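Local atomic coordinates of lovastatin nonaketide synthase, polyketide synthase component (Aspergillus terreus, PDB entry 7CPX), a protein that builds the nonaketide chain of lovastatin as an iterative polyketide synthase, condensing nine malonyl units on its carrier domain and methylating and reducing the growing chain. Residues 11-16 with 268-273; 675-680 with 776-781; 1287-1292 with 1426-1431; 2028-2033 with 2051-2056. The protein carries 2 engineered substitutions. All blocks are in the same frame, centred on the assembly; numbering follows the deposited sequence.

Contact 1. Residues 11-16 with 268-273; sequences IVVVGS and CVIRET
Val-13 and Cys-268 face each other on antiparallel strands, and their side chains make the close-packed part of the contact. CG2 of Val-13 rests against SG of Cys-268 at 3.4 Å; the same methyl meets CD1 of Ile-270 at 3.6 Å. Ile-270 gets there by extending its longer branch: chi2 of 177° carries CD1 slantwise over the valine. Between the backbones, N of Cys-268 donates to O of Val-13 at 3.0 Å, with 155° at the hydrogen; the return bond from Val-13 N is doubtful. These strands, 11-19 and 268-277, are neighbours in the mixed sheet of the ketosynthase, a thiolase-fold domain, with strand 247-255 beyond the first and 439-446 beyond the second. Helices 183-196 and 369-386 cover the face that holds Val-13, Cys-268 and Ile-270, consistent with the buried helical layer of that fold. Packing thins on the other face, where CG2 of Val-12 and CG2 of Val-269 meet at 3.8 Å. At the Ile-11 end the side chains stand further apart, CB of Ile-11 lying 4.3 Å from CB of Ile-270, while the isoleucine's outer atoms lead off to Val-192 and Leu-195. Further along, a classic beta bulge at Arg-271 and Glu-272 faces Ile-444, and Arg-271 turns away to bond O of Ala-303 and to form a salt bridge with Glu-446.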
loop_
_atom_site.group_PDB
_atom_site.type_symbol
_atom_site.label_atom_id
_atom_site.label_comp_id
_atom_site.label_asym_id
_atom_site.label_seq_id
_atom_site.Cartn_x
_atom_site.Cartn_y
_atom_site.Cartn_z
ATOM N N ILE A 11 9.087 -21.209 52.882
ATOM C CA ILE A 11 8.969 -21.919 51.625
ATOM C C ILE A 11 10.363 -22.338 51.178
ATOM O O ILE A 11 11.377 -21.831 51.664
ATOM C CB ILE A 11 8.274 -21.041 50.575
ATOM C CG1 ILE A 11 6.901 -20.607 51.089
ATOM C CG2 ILE A 11 8.130 -21.776 49.265
ATOM C CD1 ILE A 11 6.011 -21.747 51.534
ATOM N N VAL A 12 10.419 -23.295 50.258
ATOM C CA VAL A 12 11.695 -23.865 49.848
ATOM C C VAL A 12 11.709 -24.060 48.339
ATOM O O VAL A 12 10.767 -24.618 47.767
ATOM C CB VAL A 12 11.965 -25.192 50.582
ATOM C CG1 VAL A 12 11.150 -26.313 49.989
ATOM C CG2 VAL A 12 13.430 -25.526 50.549
ATOM N N VAL A 13 12.775 -23.587 47.699
ATOM C CA VAL A 13 13.040 -23.881 46.294
ATOM C C VAL A 13 13.701 -25.252 46.233
ATOM O O VAL A 13 14.855 -25.412 46.649
ATOM C CB VAL A 13 13.929 -22.816 45.648
ATOM C CG1 VAL A 13 14.158 -23.152 44.189
ATOM C CG2 VAL A 13 13.317 -21.440 45.784
ATOM N N VAL A 14 12.969 -26.236 45.710
ATOM C CA VAL A 14 13.481 -27.595 45.586
ATOM C C VAL A 14 14.075 -27.868 44.211
ATOM O O VAL A 14 14.898 -28.783 44.073
ATOM C CB VAL A 14 12.372 -28.622 45.869
ATOM C CG1 VAL A 14 11.863 -28.478 47.283
ATOM C CG2 VAL A 14 11.224 -28.452 44.887
ATOM N N GLY A 15 13.674 -27.117 43.195
ATOM C CA GLY A 15 14.187 -27.326 41.857
ATOM C C GLY A 15 13.870 -26.139 40.982
ATOM O O GLY A 15 12.999 -25.322 41.299
ATOM N N SER A 16 14.590 -26.054 39.867
ATOM C CA SER A 16 14.424 -24.929 38.964
ATOM C C SER A 16 14.712 -25.360 37.535
ATOM O O SER A 16 15.482 -26.291 37.289
ATOM C CB SER A 16 15.335 -23.760 39.355
ATOM O OG SER A 16 16.695 -24.156 39.368
ATOM N N CYS A 268 17.141 -23.902 47.860
ATOM C CA CYS A 268 17.289 -22.835 48.844
ATOM C C CYS A 268 15.994 -22.731 49.634
ATOM O O CYS A 268 15.044 -23.476 49.397
ATOM C CB CYS A 268 17.639 -21.497 48.189
ATOM S SG CYS A 268 16.351 -20.823 47.125
ATOM N N VAL A 269 15.964 -21.791 50.572
ATOM C CA VAL A 269 14.815 -21.571 51.439
ATOM C C VAL A 269 14.384 -20.122 51.283
ATOM O O VAL A 269 15.099 -19.205 51.699
ATOM C CB VAL A 269 15.140 -21.893 52.903
ATOM C CG1 VAL A 269 14.162 -21.193 53.827
ATOM C CG2 VAL A 269 15.107 -23.389 53.138
ATOM N N ILE A 270 13.207 -19.911 50.701
ATOM C CA ILE A 270 12.575 -18.598 50.674
ATOM C C ILE A 270 11.915 -18.410 52.037
ATOM O O ILE A 270 10.811 -18.903 52.286
ATOM C CB ILE A 270 11.570 -18.468 49.530
ATOM C CG1 ILE A 270 12.260 -18.750 48.194
ATOM C CG2 ILE A 270 10.958 -17.081 49.518
ATOM C CD1 ILE A 270 11.333 -18.708 47.007
ATOM N N ARG A 271 12.613 -17.716 52.936
ATOM C CA ARG A 271 12.102 -17.516 54.286
ATOM C C ARG A 271 10.887 -16.601 54.285
ATOM O O ARG A 271 9.912 -16.852 55.002
ATOM C CB ARG A 271 13.209 -16.942 55.168
ATOM C CG ARG A 271 12.783 -16.603 56.579
ATOM C CD ARG A 271 13.995 -16.348 57.454
ATOM N NE ARG A 271 13.635 -16.047 58.833
ATOM C CZ ARG A 271 14.478 -16.098 59.855
ATOM N NH1 ARG A 271 15.737 -16.471 59.694
ATOM N NH2 ARG A 271 14.046 -15.775 61.070
ATOM N N GLU A 272 10.925 -15.537 53.489
ATOM C CA GLU A 272 9.826 -14.588 53.432
ATOM C C GLU A 272 9.898 -13.840 52.112
ATOM O O GLU A 272 10.982 -13.622 51.565
ATOM C CB GLU A 272 9.876 -13.608 54.608
ATOM C CG GLU A 272 8.688 -12.667 54.695
ATOM C CD GLU A 272 7.388 -13.391 54.976
ATOM O OE1 GLU A 272 7.435 -14.595 55.307
ATOM O OE2 GLU A 272 6.317 -12.759 54.863
ATOM N N THR A 273 8.730 -13.448 51.609
ATOM C CA THR A 273 8.631 -12.722 50.345
ATOM C C THR A 273 7.530 -11.678 50.493
ATOM O O THR A 273 6.349 -11.979 50.300
ATOM C CB THR A 273 8.345 -13.662 49.182
ATOM O OG1 THR A 273 9.292 -14.737 49.191
ATOM C CG2 THR A 273 8.449 -12.917 47.862
#

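Contact 2. Residues 675-680 with 776-781; sequences IRIAYL and QALEEC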
loop_
_atom_site.group_PDB
_atom_site.type_symbol
_atom_site.label_atom_id
_atom_site.label_comp_id
_atom_site.label_asym_id
_atom_site.label_seq_id
_atom_site.Cartn_x
_atom_site.Cartn_y
_atom_site.Cartn_z
ATOM N N ILE A 675 14.280 -73.053 53.136
ATOM C CA ILE A 675 15.663 -73.439 52.866
ATOM C C ILE A 675 16.039 -74.673 53.678
ATOM O O ILE A 675 16.778 -75.546 53.204
ATOM C CB ILE A 675 16.614 -72.260 53.148
ATOM C CG1 ILE A 675 18.051 -72.623 52.762
ATOM C CG2 ILE A 675 16.557 -71.860 54.615
ATOM C CD1 ILE A 675 18.224 -73.013 51.307
ATOM N N ARG A 676 15.538 -74.766 54.912
ATOM C CA ARG A 676 15.810 -75.933 55.741
ATOM C C ARG A 676 15.238 -77.195 55.111
ATOM O O ARG A 676 15.899 -78.240 55.079
ATOM C CB ARG A 676 15.225 -75.696 57.131
ATOM C CG ARG A 676 15.612 -76.703 58.189
ATOM C CD ARG A 676 15.097 -76.242 59.544
ATOM N NE ARG A 676 14.969 -77.325 60.512
ATOM C CZ ARG A 676 14.456 -77.181 61.726
ATOM N NH1 ARG A 676 14.023 -76.008 62.160
ATOM N NH2 ARG A 676 14.373 -78.241 62.525
ATOM N N ILE A 677 14.014 -77.113 54.584
ATOM C CA ILE A 677 13.401 -78.263 53.932
ATOM C C ILE A 677 14.156 -78.618 52.660
ATOM O O ILE A 677 14.308 -79.797 52.323
ATOM C CB ILE A 677 11.915 -77.982 53.646
ATOM C CG1 ILE A 677 11.128 -77.926 54.958
ATOM C CG2 ILE A 677 11.350 -79.045 52.713
ATOM C CD1 ILE A 677 9.733 -77.357 54.817
ATOM N N ALA A 678 14.628 -77.612 51.923
ATOM C CA ALA A 678 15.404 -77.890 50.718
ATOM C C ALA A 678 16.688 -78.635 51.061
ATOM O O ALA A 678 17.044 -79.623 50.407
ATOM C CB ALA A 678 15.714 -76.589 49.981
ATOM N N TYR A 679 17.396 -78.179 52.098
ATOM C CA TYR A 679 18.609 -78.874 52.517
ATOM C C TYR A 679 18.297 -80.288 52.987
ATOM O O TYR A 679 19.032 -81.233 52.673
ATOM C CB TYR A 679 19.317 -78.089 53.621
ATOM C CG TYR A 679 20.226 -76.991 53.116
ATOM C CD1 TYR A 679 21.408 -77.293 52.453
ATOM C CD2 TYR A 679 19.912 -75.654 53.316
ATOM C CE1 TYR A 679 22.248 -76.295 51.996
ATOM C CE2 TYR A 679 20.746 -74.649 52.861
ATOM C CZ TYR A 679 21.911 -74.975 52.201
ATOM O OH TYR A 679 22.745 -73.980 51.747
ATOM N N LEU A 680 17.209 -80.457 53.742
ATOM C CA LEU A 680 16.831 -81.786 54.210
ATOM C C LEU A 680 16.538 -82.718 53.041
ATOM O O LEU A 680 16.978 -83.873 53.031
ATOM C CB LEU A 680 15.614 -81.682 55.130
ATOM C CG LEU A 680 15.141 -82.972 55.805
ATOM C CD1 LEU A 680 16.118 -83.408 56.885
ATOM C CD2 LEU A 680 13.745 -82.784 56.380
ATOM N N GLN A 776 9.883 -88.235 57.202
ATOM C CA GLN A 776 9.926 -88.518 58.631
ATOM C C GLN A 776 10.724 -87.461 59.377
ATOM O O GLN A 776 10.382 -87.108 60.511
ATOM C CB GLN A 776 10.519 -89.906 58.876
ATOM C CG GLN A 776 9.647 -91.048 58.380
ATOM C CD GLN A 776 10.320 -92.399 58.523
ATOM O OE1 GLN A 776 11.451 -92.495 58.997
ATOM N NE2 GLN A 776 9.624 -93.452 58.110
ATOM N N ALA A 777 11.789 -86.942 58.760
ATOM C CA ALA A 777 12.517 -85.835 59.365
ATOM C C ALA A 777 11.745 -84.529 59.228
ATOM O O ALA A 777 11.706 -83.725 60.167
ATOM C CB ALA A 777 13.902 -85.709 58.729
ATOM N N LEU A 778 11.109 -84.313 58.074
ATOM C CA LEU A 778 10.388 -83.066 57.852
ATOM C C LEU A 778 9.240 -82.901 58.838
ATOM O O LEU A 778 8.854 -81.770 59.152
ATOM C CB LEU A 778 9.873 -83.007 56.415
ATOM C CG LEU A 778 9.389 -81.637 55.939
ATOM C CD1 LEU A 778 9.758 -81.428 54.481
ATOM C CD2 LEU A 778 7.889 -81.496 56.126
ATOM N N GLU A 779 8.687 -84.007 59.340
ATOM C CA GLU A 779 7.658 -83.908 60.368
ATOM C C GLU A 779 8.202 -83.223 61.615
ATOM O O GLU A 779 7.510 -82.411 62.240
ATOM C CB GLU A 779 7.118 -85.297 60.709
ATOM C CG GLU A 779 6.313 -85.936 59.590
ATOM C CD GLU A 779 5.780 -87.305 59.965
ATOM O OE1 GLU A 779 6.122 -87.798 61.061
ATOM O OE2 GLU A 779 5.017 -87.887 59.165
ATOM N N GLU A 780 9.440 -83.538 61.992
ATOM C CA GLU A 780 10.116 -82.877 63.098
ATOM C C GLU A 780 10.946 -81.687 62.637
ATOM O O GLU A 780 11.620 -81.058 63.458
ATOM C CB GLU A 780 11.007 -83.874 63.843
ATOM C CG GLU A 780 10.275 -85.113 64.328
ATOM C CD GLU A 780 11.165 -86.036 65.138
ATOM O OE1 GLU A 780 12.343 -85.686 65.356
ATOM O OE2 GLU A 780 10.686 -87.112 65.555
ATOM N N CYS A 781 10.911 -81.369 61.345
ATOM C CA CYS A 781 11.693 -80.281 60.770
ATOM C C CYS A 781 10.818 -79.434 59.856
ATOM O O CYS A 781 11.199 -79.106 58.728
ATOM C CB CYS A 781 12.906 -80.822 60.016
ATOM S SG CYS A 781 14.074 -79.564 59.462
#
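Ile-677, midway along helix 671-682, meets Leu-778, close to the end of helix 768-780, the two helices running nearly antiparallel; a single methyl, CD1 of Leu-778, touches every carbon of the isoleucine side chain. CB of Ile-677 comes first, 4.2 Å from CD1 of Leu-778. The short branch is nearest, CG2 of Ile-677 lying 3.4 Å from that leucine methyl. Along the longer branch CG1 of Ile-677 is 3.8 Å from Leu-778 CD1 and also borders the carbonyl oxygen of Cys-781. Its tip, CD1 of Ile-677, stands 4.1 Å from the same leucine CD1, so the methyl sits against the flank of the isoleucine. Leu-680, one turn on, puts its two methyls to separate uses. CD1 of Leu-680 presses on CB of Ala-777 at 3.7 Å; CD2 of Leu-680 lies over the backbone of Leu-778 and 3.9 Å from its CB. The long chain of Arg-676 runs past the sulfur of Cys-781, where the model is too crowded for the exact fit to be trusted. Outside the pair, Trp-818 touches both Ile-677 and Leu-778, and Tyr-602 covers Leu-680 and Ala-777. The axes of the two short helical segments come within 10.6 Å, their directions 158° apart: an apolar antiparallel helix pair of the malonyl-CoA:ACP transacylase domain, joining the helices that precede and follow its LovC-binding region, residues 695-757.

Contact 3. Residues 1287-1292 with 1426-1431; sequences LDNPEY and ARELVA
Glu-1428 brings a carboxylate oxygen to the rim of the Tyr-1292 ring: its OE2 lies 3.5 Å from CE2 of Tyr-1292, near the ring plane, with the two groups turned 41° against each other. At this edge a carboxylate would probably meet the slightly positive ring hydrogens. Chi1 of -65° sets CG of Glu-1428 beside the ring, and the bend at chi2 (-71°) brings OE2 to the rim. Arg-1427 comes from the preceding position of the helix, NH1 3.6 Å from OH of Tyr-1292; that NH1 bonds His-1424, whose ring stacks on the tyrosine. The helix, 1420-1436, covers strands 1542-1547 and 1614-1618 of a sheet whose strand order fits the class I methyltransferase fold; strand 1286-1287 adds to its edge, just ahead of the 1287-1292 loop. The apolar touch is loose, CG of Leu-1287 lying 4.5 Å from CB of Leu-1429. The loop is shaped by an Asx turn, in which N of Glu-1291 donates to OD1 of Asn-1289 at 2.8 Å from above the carbonyl plane. This leaves ND2 of Asn-1289 facing the helix, 4.0 Å from OE2 of Glu-1428, while the asparagine's backbone oxygen is bonded by the hydroxyl of Tyr-1425.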
loop_
_atom_site.group_PDB
_atom_site.type_symbol
_atom_site.label_atom_id
_atom_site.label_comp_id
_atom_site.label_asym_id
_atom_site.label_seq_id
_atom_site.Cartn_x
_atom_site.Cartn_y
_atom_site.Cartn_z
ATOM N N LEU A 1287 -20.641 74.841 -12.448
ATOM C CA LEU A 1287 -20.669 73.509 -13.042
ATOM C C LEU A 1287 -21.653 73.517 -14.205
ATOM O O LEU A 1287 -22.869 73.480 -13.998
ATOM C CB LEU A 1287 -21.061 72.464 -12.001
ATOM C CG LEU A 1287 -20.143 72.250 -10.791
ATOM C CD1 LEU A 1287 -18.685 72.146 -11.214
ATOM C CD2 LEU A 1287 -20.320 73.341 -9.745
ATOM N N ASP A 1288 -21.131 73.565 -15.428
ATOM C CA ASP A 1288 -21.940 73.770 -16.623
ATOM C C ASP A 1288 -21.581 72.759 -17.703
ATOM O O ASP A 1288 -21.406 73.107 -18.875
ATOM C CB ASP A 1288 -21.773 75.195 -17.144
ATOM C CG ASP A 1288 -22.822 75.570 -18.172
ATOM O OD1 ASP A 1288 -23.756 74.772 -18.389
ATOM O OD2 ASP A 1288 -22.712 76.666 -18.761
ATOM N N ASN A 1289 -21.461 71.494 -17.325
ATOM C CA ASN A 1289 -21.188 70.452 -18.303
ATOM C C ASN A 1289 -22.399 70.277 -19.219
ATOM O O ASN A 1289 -23.513 70.051 -18.724
ATOM C CB ASN A 1289 -20.867 69.133 -17.602
ATOM C CG ASN A 1289 -20.436 68.044 -18.567
ATOM O OD1 ASN A 1289 -20.776 68.071 -19.750
ATOM N ND2 ASN A 1289 -19.682 67.075 -18.064
ATOM N N PRO A 1290 -22.232 70.373 -20.541
ATOM C CA PRO A 1290 -23.386 70.153 -21.429
ATOM C C PRO A 1290 -24.017 68.782 -21.272
ATOM O O PRO A 1290 -25.240 68.654 -21.409
ATOM C CB PRO A 1290 -22.790 70.345 -22.830
ATOM C CG PRO A 1290 -21.596 71.202 -22.622
ATOM C CD PRO A 1290 -21.039 70.801 -21.291
ATOM N N GLU A 1291 -23.219 67.750 -20.990
ATOM C CA GLU A 1291 -23.772 66.414 -20.812
ATOM C C GLU A 1291 -24.770 66.356 -19.666
ATOM O O GLU A 1291 -25.626 65.464 -19.649
ATOM C CB GLU A 1291 -22.642 65.411 -20.564
ATOM C CG GLU A 1291 -23.112 63.993 -20.285
ATOM C CD GLU A 1291 -21.960 63.021 -20.129
ATOM O OE1 GLU A 1291 -20.796 63.452 -20.264
ATOM O OE2 GLU A 1291 -22.218 61.827 -19.869
ATOM N N TYR A 1292 -24.682 67.283 -18.713
ATOM C CA TYR A 1292 -25.558 67.302 -17.549
ATOM C C TYR A 1292 -26.536 68.472 -17.585
ATOM O O TYR A 1292 -26.996 68.925 -16.533
ATOM C CB TYR A 1292 -24.720 67.342 -16.273
ATOM C CG TYR A 1292 -23.703 66.226 -16.188
ATOM C CD1 TYR A 1292 -24.029 64.933 -16.574
ATOM C CD2 TYR A 1292 -22.412 66.467 -15.738
ATOM C CE1 TYR A 1292 -23.102 63.911 -16.504
ATOM C CE2 TYR A 1292 -21.478 65.452 -15.666
ATOM C CZ TYR A 1292 -21.829 64.176 -16.051
ATOM O OH TYR A 1292 -20.904 63.160 -15.980
ATOM N N ALA A 1426 -22.579 67.471 -8.726
ATOM C CA ALA A 1426 -21.997 67.233 -7.412
ATOM C C ALA A 1426 -20.786 66.319 -7.514
ATOM O O ALA A 1426 -19.765 66.555 -6.858
ATOM C CB ALA A 1426 -23.041 66.633 -6.473
ATOM N N ARG A 1427 -20.883 65.264 -8.324
ATOM C CA ARG A 1427 -19.725 64.399 -8.525
ATOM C C ARG A 1427 -18.572 65.177 -9.141
ATOM O O ARG A 1427 -17.419 65.012 -8.735
ATOM C CB ARG A 1427 -20.073 63.204 -9.412
ATOM C CG ARG A 1427 -18.909 62.220 -9.543
ATOM C CD ARG A 1427 -19.028 61.298 -10.745
ATOM N NE ARG A 1427 -20.329 60.648 -10.845
ATOM C CZ ARG A 1427 -21.278 60.981 -11.711
ATOM N NH1 ARG A 1427 -21.119 61.978 -12.567
ATOM N NH2 ARG A 1427 -22.414 60.290 -11.723
ATOM N N GLU A 1428 -18.862 66.019 -10.133
ATOM C CA GLU A 1428 -17.805 66.805 -10.763
ATOM C C GLU A 1428 -17.130 67.721 -9.748
ATOM O O GLU A 1428 -15.897 67.818 -9.696
ATOM C CB GLU A 1428 -18.380 67.621 -11.921
ATOM C CG GLU A 1428 -18.908 66.786 -13.075
ATOM C CD GLU A 1428 -17.802 66.109 -13.860
ATOM O OE1 GLU A 1428 -16.618 66.315 -13.522
ATOM O OE2 GLU A 1428 -18.118 65.371 -14.817
ATOM N N LEU A 1429 -17.932 68.398 -8.927
ATOM C CA LEU A 1429 -17.391 69.318 -7.933
ATOM C C LEU A 1429 -16.549 68.576 -6.904
ATOM O O LEU A 1429 -15.454 69.020 -6.541
ATOM C CB LEU A 1429 -18.536 70.067 -7.254
ATOM C CG LEU A 1429 -18.173 71.014 -6.110
ATOM C CD1 LEU A 1429 -17.322 72.162 -6.619
ATOM C CD2 LEU A 1429 -19.437 71.529 -5.442
ATOM N N VAL A 1430 -17.051 67.439 -6.419
ATOM C CA VAL A 1430 -16.307 66.665 -5.431
ATOM C C VAL A 1430 -15.014 66.144 -6.038
ATOM O O VAL A 1430 -13.971 66.114 -5.377
ATOM C CB VAL A 1430 -17.176 65.519 -4.882
ATOM C CG1 VAL A 1430 -16.339 64.590 -4.023
ATOM C CG2 VAL A 1430 -18.334 66.078 -4.083
ATOM N N ALA A 1431 -15.062 65.719 -7.300
ATOM C CA ALA A 1431 -13.857 65.247 -7.969
ATOM C C ALA A 1431 -12.821 66.354 -8.053
ATOM O O ALA A 1431 -11.647 66.148 -7.728
ATOM C CB ALA A 1431 -14.204 64.730 -9.364
#

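Contact 4. Residues 2028-2033 with 2051-2056; sequences GVQALV and VLMPGC
Cys-2056 lays its sulfur against the backbone where strand 2031-2034 begins, SG lying 3.1 Å from O of Gln-2030 and 3.4 Å from CA of Ala-2031. The same carbonyl oxygen also receives a CA-H...O contact from Cys-2056. Beside the sulfur, Leu-2052 spreads its two methyls: CD1 of Leu-2052 touches CB of Leu-2032 at 4.0 Å, and its CD2 approaches CB of Val-2029 at 4.2 Å. Met-2053 runs alongside Gln-2030, both pointing the same way. Its chain leaves straight (chi1 180°) and bends only at chi3, which sets CE of Met-2053 3.8 Å from CG of Gln-2030. One shell out, a type II turn from Met-2053 to Cys-2056 brings the cysteine back to the strand; N of Cys-2056 donates to O of Met-2053 at 2.9 Å, and Gly-2055 takes the positive phi of the turn. Pro-2054 at its corner packs on Phe-1888 of the second subunit. The amide of Gln-2030 is held from elsewhere, OE1 accepting from the backbone of Asp-1963 and Ser-1964. Further out, strand 2031-2034, helix 2041-2051 and strand 2057-2059 form a beta-alpha-beta crossover in a parallel sheet with Rossmann-like strand order, probably part of the non-functional enoyl reductase domain. Backbone bonds from Gln-2030 and Leu-2032 to Ala-2057 hold the chain just past the cysteine beside the strand, and chi1 of 171° then lays the sulfur over the Gln-2030 to Ala-2031 link. Across the contact cohesion is mainly apolar, while N of Cys-2056 and OE1 of Gln-2030 find their bonds within the turn and in the backbone at 1963-1964.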
loop_
_atom_site.group_PDB
_atom_site.type_symbol
_atom_site.label_atom_id
_atom_site.label_comp_id
_atom_site.label_asym_id
_atom_site.label_seq_id
_atom_site.Cartn_x
_atom_site.Cartn_y
_atom_site.Cartn_z
ATOM N N GLY A 2028 -8.633 -0.616 -48.142
ATOM C CA GLY A 2028 -7.980 0.305 -49.053
ATOM C C GLY A 2028 -7.552 1.615 -48.434
ATOM O O GLY A 2028 -6.886 2.412 -49.102
ATOM N N VAL A 2029 -7.909 1.853 -47.173
ATOM C CA VAL A 2029 -7.579 3.114 -46.523
ATOM C C VAL A 2029 -6.072 3.219 -46.344
ATOM O O VAL A 2029 -5.411 2.268 -45.906
ATOM C CB VAL A 2029 -8.305 3.229 -45.175
ATOM C CG1 VAL A 2029 -7.741 4.387 -44.369
ATOM C CG2 VAL A 2029 -9.794 3.411 -45.397
ATOM N N GLN A 2030 -5.521 4.383 -46.686
ATOM C CA GLN A 2030 -4.106 4.664 -46.508
ATOM C C GLN A 2030 -3.837 5.729 -45.457
ATOM O O GLN A 2030 -2.693 5.859 -45.010
ATOM C CB GLN A 2030 -3.483 5.105 -47.841
ATOM C CG GLN A 2030 -3.450 4.015 -48.899
ATOM C CD GLN A 2030 -3.603 4.563 -50.302
ATOM O OE1 GLN A 2030 -4.399 5.471 -50.540
ATOM N NE2 GLN A 2030 -2.841 4.016 -51.240
ATOM N N ALA A 2031 -4.852 6.492 -45.053
ATOM C CA ALA A 2031 -4.694 7.525 -44.043
ATOM C C ALA A 2031 -5.907 7.530 -43.127
ATOM O O ALA A 2031 -7.024 7.200 -43.541
ATOM C CB ALA A 2031 -4.510 8.909 -44.675
ATOM N N LEU A 2032 -5.670 7.905 -41.873
ATOM C CA LEU A 2032 -6.712 8.024 -40.864
ATOM C C LEU A 2032 -6.739 9.452 -40.341
ATOM O O LEU A 2032 -5.693 10.012 -39.996
ATOM C CB LEU A 2032 -6.479 7.045 -39.712
ATOM C CG LEU A 2032 -7.471 7.139 -38.550
ATOM C CD1 LEU A 2032 -8.887 6.866 -39.024
ATOM C CD2 LEU A 2032 -7.090 6.179 -37.439
ATOM N N VAL A 2033 -7.933 10.031 -40.283
ATOM C CA VAL A 2033 -8.136 11.397 -39.818
ATOM C C VAL A 2033 -9.128 11.319 -38.666
ATOM O O VAL A 2033 -10.340 11.212 -38.884
ATOM C CB VAL A 2033 -8.643 12.316 -40.933
ATOM C CG1 VAL A 2033 -8.852 13.721 -40.406
ATOM C CG2 VAL A 2033 -7.668 12.318 -42.097
ATOM N N VAL A 2051 -5.121 -2.269 -37.423
ATOM C CA VAL A 2051 -5.856 -3.009 -38.446
ATOM C C VAL A 2051 -5.656 -2.398 -39.825
ATOM O O VAL A 2051 -5.637 -3.113 -40.829
ATOM C CB VAL A 2051 -7.351 -3.073 -38.076
ATOM C CG1 VAL A 2051 -7.526 -3.543 -36.643
ATOM C CG2 VAL A 2051 -8.009 -1.726 -38.289
ATOM N N LEU A 2052 -5.504 -1.080 -39.898
ATOM C CA LEU A 2052 -5.350 -0.410 -41.178
ATOM C C LEU A 2052 -4.000 -0.767 -41.797
ATOM O O LEU A 2052 -3.209 -1.536 -41.243
ATOM C CB LEU A 2052 -5.495 1.100 -41.004
ATOM C CG LEU A 2052 -6.872 1.579 -40.538
ATOM C CD1 LEU A 2052 -6.869 3.080 -40.320
ATOM C CD2 LEU A 2052 -7.950 1.190 -41.538
ATOM N N MET A 2053 -3.740 -0.199 -42.968
ATOM C CA MET A 2053 -2.508 -0.501 -43.677
ATOM C C MET A 2053 -1.309 -0.124 -42.809
ATOM O O MET A 2053 -1.324 0.924 -42.153
ATOM C CB MET A 2053 -2.459 0.262 -45.002
ATOM C CG MET A 2053 -1.197 0.021 -45.819
ATOM S SD MET A 2053 -1.159 0.983 -47.346
ATOM C CE MET A 2053 -2.591 0.333 -48.202
ATOM N N PRO A 2054 -0.262 -0.949 -42.771
ATOM C CA PRO A 2054 0.929 -0.572 -42.002
ATOM C C PRO A 2054 1.494 0.754 -42.490
ATOM O O PRO A 2054 1.524 1.036 -43.690
ATOM C CB PRO A 2054 1.900 -1.731 -42.257
ATOM C CG PRO A 2054 1.030 -2.883 -42.606
ATOM C CD PRO A 2054 -0.142 -2.304 -43.339
ATOM N N GLY A 2055 1.943 1.571 -41.542
ATOM C CA GLY A 2055 2.406 2.903 -41.871
ATOM C C GLY A 2055 1.319 3.852 -42.312
ATOM O O GLY A 2055 1.627 4.899 -42.890
ATOM N N CYS A 2056 0.055 3.519 -42.059
ATOM C CA CYS A 2056 -1.045 4.385 -42.459
ATOM C C CYS A 2056 -0.904 5.755 -41.809
ATOM O O CYS A 2056 -0.657 5.864 -40.604
ATOM C CB CYS A 2056 -2.380 3.746 -42.074
ATOM S SG CYS A 2056 -3.816 4.818 -42.269
#

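How the contacts relate
The four contacts follow one another in series along the chain, none nested in another, and each belongs to a separate folded unit. Contact 1 lies in the ketosynthase sheet and contact 2 between two helices of the transacylase domain, with centres about 60 Å apart. Contact 3 ties helix 1420-1436 to an edge of the methyltransferase-type sheet, about 114 Å from contact 1 between centres, on the opposite side of the chain's centre. Contact 4 sits in a Rossmann-like parallel sheet, about 74 Å from contact 3 between centres. Contacts 2 and 3 are about 168 Å apart between centres. No two share a sheet or touch, in keeping with a megasynthase of successive domains that each fold around a core of their own.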